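Side-chain contacts in beta-lactamase OXA-2 (Salmonella typhimurium, PDB 1K38), which hydrolyses the beta-lactam ring of penicillins such as oxacillin through an acyl-enzyme route and so makes its bacterial host resistant to these antibiotics: residues G65-E70 against Q90-A95; R97-W102 against R187-W192. One frame throughout, in Å; residues are numbered along the deposited sequence.

The two contacts follow one another along the chain, and their centres lie about 13 Å apart. Interaction 1 sets the loop after helix 56-64 against the start of helix 92-97; interaction 2 sets the turn after that helix against strand 184-192 of the mixed sheet. The turn between helices 92-97 and 101-111 ties them together: Q90 OE1 of interaction 1 is 2.7 Å from T100 OG1 of interaction 2, a probable hydrogen bond. They illustrate how a short helix, capped at its start by D91, can lead directly into a turn that lines the active site. Both contacts also reach the second subunit by salt bridges, E70 through R170 of that copy and R187 through its D174.

Interaction 1: residues G65-E70 against Q90-A95; sequences GAVRDE and QDLRSA
V67 and L92 point at each other and meet tip to tip, a methyl of one against the forked end of the other. V67 CG2, held anti to its own backbone nitrogen, comes within 3.8 Å of L92 CD1 and lies equally near the branch carbon CG. L92 answers with CG turned away from its carbonyl carbon (chi1 -78°), and CD1 also lies against the carbonyl oxygen of D69. F107 and Y104 of helix 101-111 pack on V67 and L92 respectively. Beside this apolar touch, D91 CB rests 3.8 Å from E70 O, while the E70 carboxylate turns away to a salt bridge with R170 of the second subunit.

Polar groups are joined through water. One molecule donates to D69 O and accepts from L92 N at 2.8 Å; a second links E70 O to R93 N in the same manner; a third donates to both E70 O and D91 OD2. The loop carbonyls thus reach the first amides of the helix without direct bonds. The next amide is served by D91, whose OD1 is met nearly along its C-O bond by S94 N at 2.9 Å. In return, D91 N donates to S94 OG at 3.0 Å. These reciprocal bonds make D91 and S94 a capping box, with D91 as the N-cap of helix 92-97.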
ATOM      1  N   GLY A  65       1.752  21.990  -3.674  1.00 20.61           N
ATOM      2  CA  GLY A  65       1.171  21.901  -5.001  1.00 21.55           C
ATOM      3  C   GLY A  65       2.208  21.740  -6.095  1.00 21.70           C
ATOM      4  O   GLY A  65       1.913  21.979  -7.267  1.00 23.19           O
ATOM      5  N   ALA A  66       3.425  21.345  -5.719  1.00 20.02           N
ATOM      6  CA  ALA A  66       4.496  21.133  -6.688  1.00 19.23           C
ATOM      7  C   ALA A  66       4.180  19.877  -7.489  1.00 19.09           C
ATOM      8  O   ALA A  66       4.653  19.706  -8.609  1.00 20.31           O
ATOM      9  CB  ALA A  66       5.840  20.986  -5.976  1.00 20.25           C
ATOM     10  N   VAL A  67       3.388  18.993  -6.888  1.00 18.85           N
ATOM     11  CA  VAL A  67       2.949  17.768  -7.543  1.00 19.47           C
ATOM     12  C   VAL A  67       1.495  17.564  -7.124  1.00 18.29           C
ATOM     13  O   VAL A  67       1.148  17.719  -5.951  1.00 19.86           O
ATOM     14  CB  VAL A  67       3.816  16.543  -7.140  1.00 18.11           C
ATOM     15  CG1 VAL A  67       3.842  16.373  -5.624  1.00 19.63           C
ATOM     16  CG2 VAL A  67       3.279  15.290  -7.817  1.00 19.05           C
ATOM     17  N   ARG A  68       0.648  17.233  -8.093  1.00 20.14           N
ATOM     18  CA  ARG A  68      -0.781  17.049  -7.848  1.00 20.12           C
ATOM     19  C   ARG A  68      -1.160  15.713  -7.221  1.00 19.86           C
ATOM     20  O   ARG A  68      -1.879  15.665  -6.224  1.00 19.63           O
ATOM     21  CB  ARG A  68      -1.562  17.205  -9.157  1.00 22.37           C
ATOM     22  CG  ARG A  68      -1.372  18.538  -9.865  1.00 27.44           C
ATOM     23  CD  ARG A  68      -2.272  18.621 -11.098  1.00 30.29           C
ATOM     24  NE  ARG A  68      -1.906  17.648 -12.127  1.00 31.45           N
ATOM     25  CZ  ARG A  68      -0.909  17.810 -12.991  1.00 33.39           C
ATOM     26  NH1 ARG A  68      -0.172  18.911 -12.959  1.00 34.74           N
ATOM     27  NH2 ARG A  68      -0.646  16.867 -13.886  1.00 34.01           N
ATOM     28  N   ASP A  69      -0.689  14.629  -7.825  1.00 18.35           N
ATOM     29  CA  ASP A  69      -1.000  13.297  -7.327  1.00 18.59           C
ATOM     30  C   ASP A  69      -0.055  12.263  -7.924  1.00 17.33           C
ATOM     31  O   ASP A  69       0.954  12.610  -8.536  1.00 18.73           O
ATOM     32  CB  ASP A  69      -2.448  12.919  -7.665  1.00 18.60           C
ATOM     33  CG  ASP A  69      -2.755  13.036  -9.146  1.00 19.59           C
ATOM     34  OD1 ASP A  69      -1.815  12.947  -9.966  1.00 18.41           O
ATOM     35  OD2 ASP A  69      -3.947  13.205  -9.491  1.00 21.96           O
ATOM     36  N   GLU A  70      -0.405  10.994  -7.753  1.00 16.22           N
ATOM     37  CA  GLU A  70       0.411   9.892  -8.243  1.00 15.33           C
ATOM     38  C   GLU A  70       0.346   9.689  -9.756  1.00 16.35           C
ATOM     39  O   GLU A  70       1.040   8.831 -10.300  1.00 17.13           O
ATOM     40  CB  GLU A  70       0.010   8.586  -7.534  1.00 15.42           C
ATOM     41  CG  GLU A  70      -1.370   8.044  -7.911  1.00 14.41           C
ATOM     42  CD  GLU A  70      -2.492   8.575  -7.031  1.00 16.83           C
ATOM     43  OE1 GLU A  70      -2.537   9.798  -6.768  1.00 16.69           O
ATOM     44  OE2 GLU A  70      -3.343   7.758  -6.609  1.00 16.38           O
ATOM     45  N   GLN A  90       9.004  10.270 -15.272  1.00 21.99           N
ATOM     46  CA  GLN A  90       8.713   9.722 -13.955  1.00 22.58           C
ATOM     47  C   GLN A  90       7.410  10.191 -13.331  1.00 21.73           C
ATOM     48  O   GLN A  90       6.887  11.253 -13.666  1.00 23.08           O
ATOM     49  CB  GLN A  90       9.820  10.123 -12.976  1.00 24.36           C
ATOM     50  CG  GLN A  90      11.245  10.005 -13.476  1.00 24.89           C
ATOM     51  CD  GLN A  90      11.907   8.725 -13.031  1.00 26.85           C
ATOM     52  OE1 GLN A  90      11.747   8.295 -11.887  1.00 26.33           O
ATOM     53  NE2 GLN A  90      12.673   8.113 -13.928  1.00 28.42           N
ATOM     54  N   ASP A  91       6.891   9.372 -12.423  1.00 19.58           N
ATOM     55  CA  ASP A  91       5.724   9.746 -11.636  1.00 18.99           C
ATOM     56  C   ASP A  91       6.247   9.630 -10.209  1.00 18.23           C
ATOM     57  O   ASP A  91       7.399   9.237 -10.008  1.00 17.08           O
ATOM     58  CB  ASP A  91       4.499   8.837 -11.870  1.00 18.85           C
ATOM     59  CG  ASP A  91       4.807   7.349 -11.806  1.00 19.19           C
ATOM     60  OD1 ASP A  91       5.787   6.927 -11.158  1.00 19.43           O
ATOM     61  OD2 ASP A  91       4.016   6.585 -12.407  1.00 21.48           O
ATOM     62  N   LEU A  92       5.443   9.985  -9.216  1.00 16.88           N
ATOM     63  CA  LEU A  92       5.928   9.907  -7.844  1.00 16.64           C
ATOM     64  C   LEU A  92       6.422   8.540  -7.408  1.00 16.67           C
ATOM     65  O   LEU A  92       7.427   8.441  -6.709  1.00 16.98           O
ATOM     66  CB  LEU A  92       4.855  10.369  -6.862  1.00 16.46           C
ATOM     67  CG  LEU A  92       4.651  11.875  -6.718  1.00 16.34           C
ATOM     68  CD1 LEU A  92       3.520  12.119  -5.744  1.00 15.68           C
ATOM     69  CD2 LEU A  92       5.935  12.541  -6.232  1.00 16.50           C
ATOM     70  N   ARG A  93       5.729   7.482  -7.810  1.00 16.60           N
ATOM     71  CA  ARG A  93       6.142   6.150  -7.386  1.00 18.33           C
ATOM     72  C   ARG A  93       7.480   5.731  -7.977  1.00 18.33           C
ATOM     73  O   ARG A  93       8.307   5.147  -7.279  1.00 19.33           O
ATOM     74  CB  ARG A  93       5.070   5.110  -7.721  1.00 18.68           C
ATOM     75  CG  ARG A  93       5.212   3.824  -6.900  1.00 19.49           C
ATOM     76  CD  ARG A  93       4.054   2.864  -7.149  1.00 18.89           C
ATOM     77  NE  ARG A  93       2.762   3.416  -6.748  1.00 20.44           N
ATOM     78  CZ  ARG A  93       2.263   3.352  -5.517  1.00 19.49           C
ATOM     79  NH1 ARG A  93       2.945   2.755  -4.547  1.00 18.13           N
ATOM     80  NH2 ARG A  93       1.076   3.888  -5.253  1.00 20.45           N
ATOM     81  N   SER A  94       7.707   6.027  -9.252  1.00 18.56           N
ATOM     82  CA  SER A  94       8.978   5.653  -9.856  1.00 18.17           C
ATOM     83  C   SER A  94      10.093   6.501  -9.258  1.00 17.05           C
ATOM     84  O   SER A  94      11.197   6.010  -9.037  1.00 18.28           O
ATOM     85  CB  SER A  94       8.944   5.828 -11.381  1.00 20.02           C
ATOM     86  OG  SER A  94       8.774   7.182 -11.757  1.00 23.39           O
ATOM     87  N   ALA A  95       9.797   7.769  -8.976  1.00 16.08           N
ATOM     88  CA  ALA A  95      10.792   8.669  -8.407  1.00 16.75           C
ATOM     89  C   ALA A  95      11.221   8.204  -7.019  1.00 18.41           C
ATOM     90  O   ALA A  95      12.397   8.282  -6.667  1.00 18.58           O
ATOM     91  CB  ALA A  95      10.242  10.096  -8.341  1.00 17.24           C
TER
HETATM   92  O   HOH W   1       3.201  11.480  -9.881  1.00 18.81           O
HETATM   93  O   HOH W   2       3.037   7.467  -8.952  1.00 20.07           O
HETATM   94  O   HOH W   3       1.341   7.284 -12.662  1.00 27.18           O

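Interaction 2: residues R97-W102 against R187-W192; sequences RNSTVW and RAKTGW. With FMT (formic acid), chain C.
With its hydroxyl anti to the carbonyl carbon (chi1 -67°), S99 directs OG at the tip of K189, whose chain leaves the strand extended and then bends at chi2 (75°) and again at chi4 (71°) to bring NZ round. The amine donates to S99 OG over 2.7 Å and also to T190 O at 2.9 Å, approaching that oxygen from somewhat out of the carbonyl plane. Two bonds to oxygens on different segments therefore hold NZ in place between them. S99 opens the S-X-V motif of class D beta-lactamases, and K189, T190 and G191 form the K-T-G motif at the end of strand 184-192, which probably binds the substrate, as in related enzymes; S51, probably the serine that is acylated, packs against S99. A formic acid molecule, most likely left from crystallisation, occupies the cleft beside them. T190 OG1 donates to O2 of the formic acid at 2.7 Å. S99 OG lies only 2.4 Å from the same O2, so short that the details of this bond are doubtful. R228 NH1 is hydrogen-bonded to the same molecule, much as the carboxylate of a penicillin would probably be held. W192 CB flanks the other oxygen, O1, at 3.6 Å.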
ATOM      1  N   ARG A  97      10.766   4.986  -5.740  1.00 18.33           N
ATOM      2  CA  ARG A  97      11.358   3.657  -5.883  1.00 18.74           C
ATOM      3  C   ARG A  97      12.789   3.702  -6.403  1.00 20.57           C
ATOM      4  O   ARG A  97      13.633   2.898  -5.995  1.00 21.19           O
ATOM      5  CB  ARG A  97      10.515   2.803  -6.833  1.00 19.85           C
ATOM      6  CG  ARG A  97       9.217   2.271  -6.235  1.00 20.86           C
ATOM      7  CD  ARG A  97       8.399   1.515  -7.275  1.00 21.86           C
ATOM      8  NE  ARG A  97       7.276   0.789  -6.679  1.00 19.13           N
ATOM      9  CZ  ARG A  97       6.305   0.211  -7.383  1.00 20.81           C
ATOM     10  NH1 ARG A  97       6.311   0.280  -8.709  1.00 21.67           N
ATOM     11  NH2 ARG A  97       5.333  -0.452  -6.761  1.00 20.90           N
ATOM     12  N   ASN A  98      13.061   4.644  -7.300  1.00 19.91           N
ATOM     13  CA  ASN A  98      14.389   4.764  -7.900  1.00 20.09           C
ATOM     14  C   ASN A  98      15.248   5.897  -7.355  1.00 19.77           C
ATOM     15  O   ASN A  98      16.342   6.140  -7.870  1.00 19.97           O
ATOM     16  CB  ASN A  98      14.254   4.937  -9.416  1.00 20.81           C
ATOM     17  CG  ASN A  98      13.600   3.748 -10.080  1.00 24.97           C
ATOM     18  OD1 ASN A  98      14.168   2.658 -10.123  1.00 27.73           O
ATOM     19  ND2 ASN A  98      12.396   3.949 -10.604  1.00 25.71           N
ATOM     20  N   SER A  99      14.770   6.585  -6.323  1.00 19.50           N
ATOM     21  CA  SER A  99      15.506   7.707  -5.740  1.00 19.96           C
ATOM     22  C   SER A  99      15.915   8.672  -6.849  1.00 19.89           C
ATOM     23  O   SER A  99      17.069   9.103  -6.929  1.00 20.16           O
ATOM     24  CB  SER A  99      16.749   7.210  -5.000  1.00 20.93           C
ATOM     25  OG  SER A  99      16.386   6.460  -3.857  1.00 21.17           O
ATOM     26  N   THR A 100      14.952   9.013  -7.700  1.00 19.79           N
ATOM     27  CA  THR A 100      15.198   9.918  -8.816  1.00 19.36           C
ATOM     28  C   THR A 100      15.293  11.342  -8.298  1.00 20.34           C
ATOM     29  O   THR A 100      14.305  12.076  -8.229  1.00 19.52           O
ATOM     30  CB  THR A 100      14.082   9.803  -9.860  1.00 19.15           C
ATOM     31  OG1 THR A 100      13.900   8.423 -10.204  1.00 18.66           O
ATOM     32  CG2 THR A 100      14.450  10.580 -11.114  1.00 21.22           C
ATOM     33  N   VAL A 101      16.510  11.727  -7.938  1.00 19.20           N
ATOM     34  CA  VAL A 101      16.772  13.042  -7.385  1.00 20.19           C
ATOM     35  C   VAL A 101      16.327  14.234  -8.229  1.00 19.75           C
ATOM     36  O   VAL A 101      15.797  15.204  -7.679  1.00 20.33           O
ATOM     37  CB  VAL A 101      18.275  13.201  -7.056  1.00 19.88           C
ATOM     38  CG1 VAL A 101      18.524  14.544  -6.380  1.00 21.57           C
ATOM     39  CG2 VAL A 101      18.736  12.051  -6.161  1.00 23.01           C
ATOM     40  N   TRP A 102      16.517  14.182  -9.547  1.00 21.08           N
ATOM     41  CA  TRP A 102      16.135  15.334 -10.358  1.00 21.24           C
ATOM     42  C   TRP A 102      14.671  15.734 -10.241  1.00 22.64           C
ATOM     43  O   TRP A 102      14.338  16.906 -10.390  1.00 23.85           O
ATOM     44  CB  TRP A 102      16.525  15.157 -11.837  1.00 21.99           C
ATOM     45  CG  TRP A 102      15.842  14.063 -12.613  1.00 21.22           C
ATOM     46  CD1 TRP A 102      16.342  12.824 -12.893  1.00 20.33           C
ATOM     47  CD2 TRP A 102      14.580  14.148 -13.291  1.00 21.65           C
ATOM     48  NE1 TRP A 102      15.477  12.135 -13.712  1.00 22.95           N
ATOM     49  CE2 TRP A 102      14.388  12.925 -13.971  1.00 21.33           C
ATOM     50  CE3 TRP A 102      13.595  15.141 -13.394  1.00 20.80           C
ATOM     51  CZ2 TRP A 102      13.249  12.667 -14.747  1.00 20.77           C
ATOM     52  CZ3 TRP A 102      12.461  14.883 -14.168  1.00 21.15           C
ATOM     53  CH2 TRP A 102      12.302  13.656 -14.832  1.00 21.34           C
ATOM     54  N   ARG A 187       7.122  -1.095   4.314  1.00 11.92           N
ATOM     55  CA  ARG A 187       7.189   0.251   3.750  1.00 11.19           C
ATOM     56  C   ARG A 187       8.558   0.795   4.121  1.00 11.85           C
ATOM     57  O   ARG A 187       8.912   0.842   5.301  1.00 13.51           O
ATOM     58  CB  ARG A 187       6.095   1.149   4.343  1.00 12.06           C
ATOM     59  CG  ARG A 187       4.681   0.570   4.260  1.00 12.06           C
ATOM     60  CD  ARG A 187       3.664   1.585   4.776  1.00 13.31           C
ATOM     61  NE  ARG A 187       2.377   0.969   5.100  1.00 13.41           N
ATOM     62  CZ  ARG A 187       1.344   0.866   4.271  1.00 13.18           C
ATOM     63  NH1 ARG A 187       0.229   0.276   4.690  1.00 12.55           N
ATOM     64  NH2 ARG A 187       1.412   1.357   3.036  1.00 14.17           N
ATOM     65  N   ALA A 188       9.337   1.206   3.128  1.00 12.35           N
ATOM     66  CA  ALA A 188      10.671   1.705   3.426  1.00 11.90           C
ATOM     67  C   ALA A 188      11.245   2.612   2.354  1.00 13.21           C
ATOM     68  O   ALA A 188      10.670   2.774   1.279  1.00 15.09           O
ATOM     69  CB  ALA A 188      11.602   0.525   3.655  1.00 13.58           C
ATOM     70  N   LYS A 189      12.393   3.205   2.665  1.00 12.97           N
ATOM     71  CA  LYS A 189      13.081   4.092   1.735  1.00 13.73           C
ATOM     72  C   LYS A 189      14.584   4.015   1.959  1.00 14.70           C
ATOM     73  O   LYS A 189      15.060   4.114   3.091  1.00 14.04           O
ATOM     74  CB  LYS A 189      12.622   5.539   1.931  1.00 14.64           C
ATOM     75  CG  LYS A 189      13.224   6.517   0.923  1.00 15.83           C
ATOM     76  CD  LYS A 189      12.557   6.371  -0.438  1.00 15.45           C
ATOM     77  CE  LYS A 189      13.429   6.939  -1.548  1.00 18.24           C
ATOM     78  NZ  LYS A 189      14.617   6.070  -1.793  1.00 18.31           N
ATOM     79  N   THR A 190      15.326   3.834   0.872  1.00 14.85           N
ATOM     80  CA  THR A 190      16.777   3.781   0.952  1.00 15.95           C
ATOM     81  C   THR A 190      17.360   5.170   0.749  1.00 15.94           C
ATOM     82  O   THR A 190      16.685   6.087   0.268  1.00 16.08           O
ATOM     83  CB  THR A 190      17.368   2.887  -0.142  1.00 16.46           C
ATOM     84  OG1 THR A 190      16.885   3.331  -1.416  1.00 17.93           O
ATOM     85  CG2 THR A 190      16.986   1.442   0.072  1.00 16.70           C
ATOM     86  N   GLY A 191      18.624   5.313   1.123  1.00 14.92           N
ATOM     87  CA  GLY A 191      19.323   6.570   0.948  1.00 15.48           C
ATOM     88  C   GLY A 191      20.811   6.311   0.817  1.00 14.95           C
ATOM     89  O   GLY A 191      21.330   5.362   1.409  1.00 15.07           O
ATOM     90  N   TRP A 192      21.489   7.130   0.015  1.00 15.24           N
ATOM     91  CA  TRP A 192      22.937   7.027  -0.168  1.00 16.91           C
ATOM     92  C   TRP A 192      23.472   8.334  -0.725  1.00 18.42           C
ATOM     93  O   TRP A 192      22.984   8.825  -1.740  1.00 19.92           O
ATOM     94  CB  TRP A 192      23.311   5.895  -1.130  1.00 17.02           C
ATOM     95  CG  TRP A 192      24.802   5.720  -1.263  1.00 17.12           C
ATOM     96  CD1 TRP A 192      25.697   5.531  -0.246  1.00 18.62           C
ATOM     97  CD2 TRP A 192      25.569   5.700  -2.477  1.00 17.89           C
ATOM     98  NE1 TRP A 192      26.968   5.395  -0.748  1.00 17.88           N
ATOM     99  CE2 TRP A 192      26.920   5.495  -2.113  1.00 18.72           C
ATOM    100  CE3 TRP A 192      25.246   5.837  -3.834  1.00 18.84           C
ATOM    101  CZ2 TRP A 192      27.949   5.420  -3.061  1.00 19.31           C
ATOM    102  CZ3 TRP A 192      26.270   5.762  -4.778  1.00 20.70           C
ATOM    103  CH2 TRP A 192      27.605   5.555  -4.384  1.00 19.14           C
TER
HETATM  104  C   FMT C 401      19.712   5.437  -2.538  1.00 42.77           C
HETATM  105  O1  FMT C 401      20.462   4.125  -2.490  1.00 44.19           O
HETATM  106  O2  FMT C 401      18.212   5.224  -2.824  1.00 43.73           O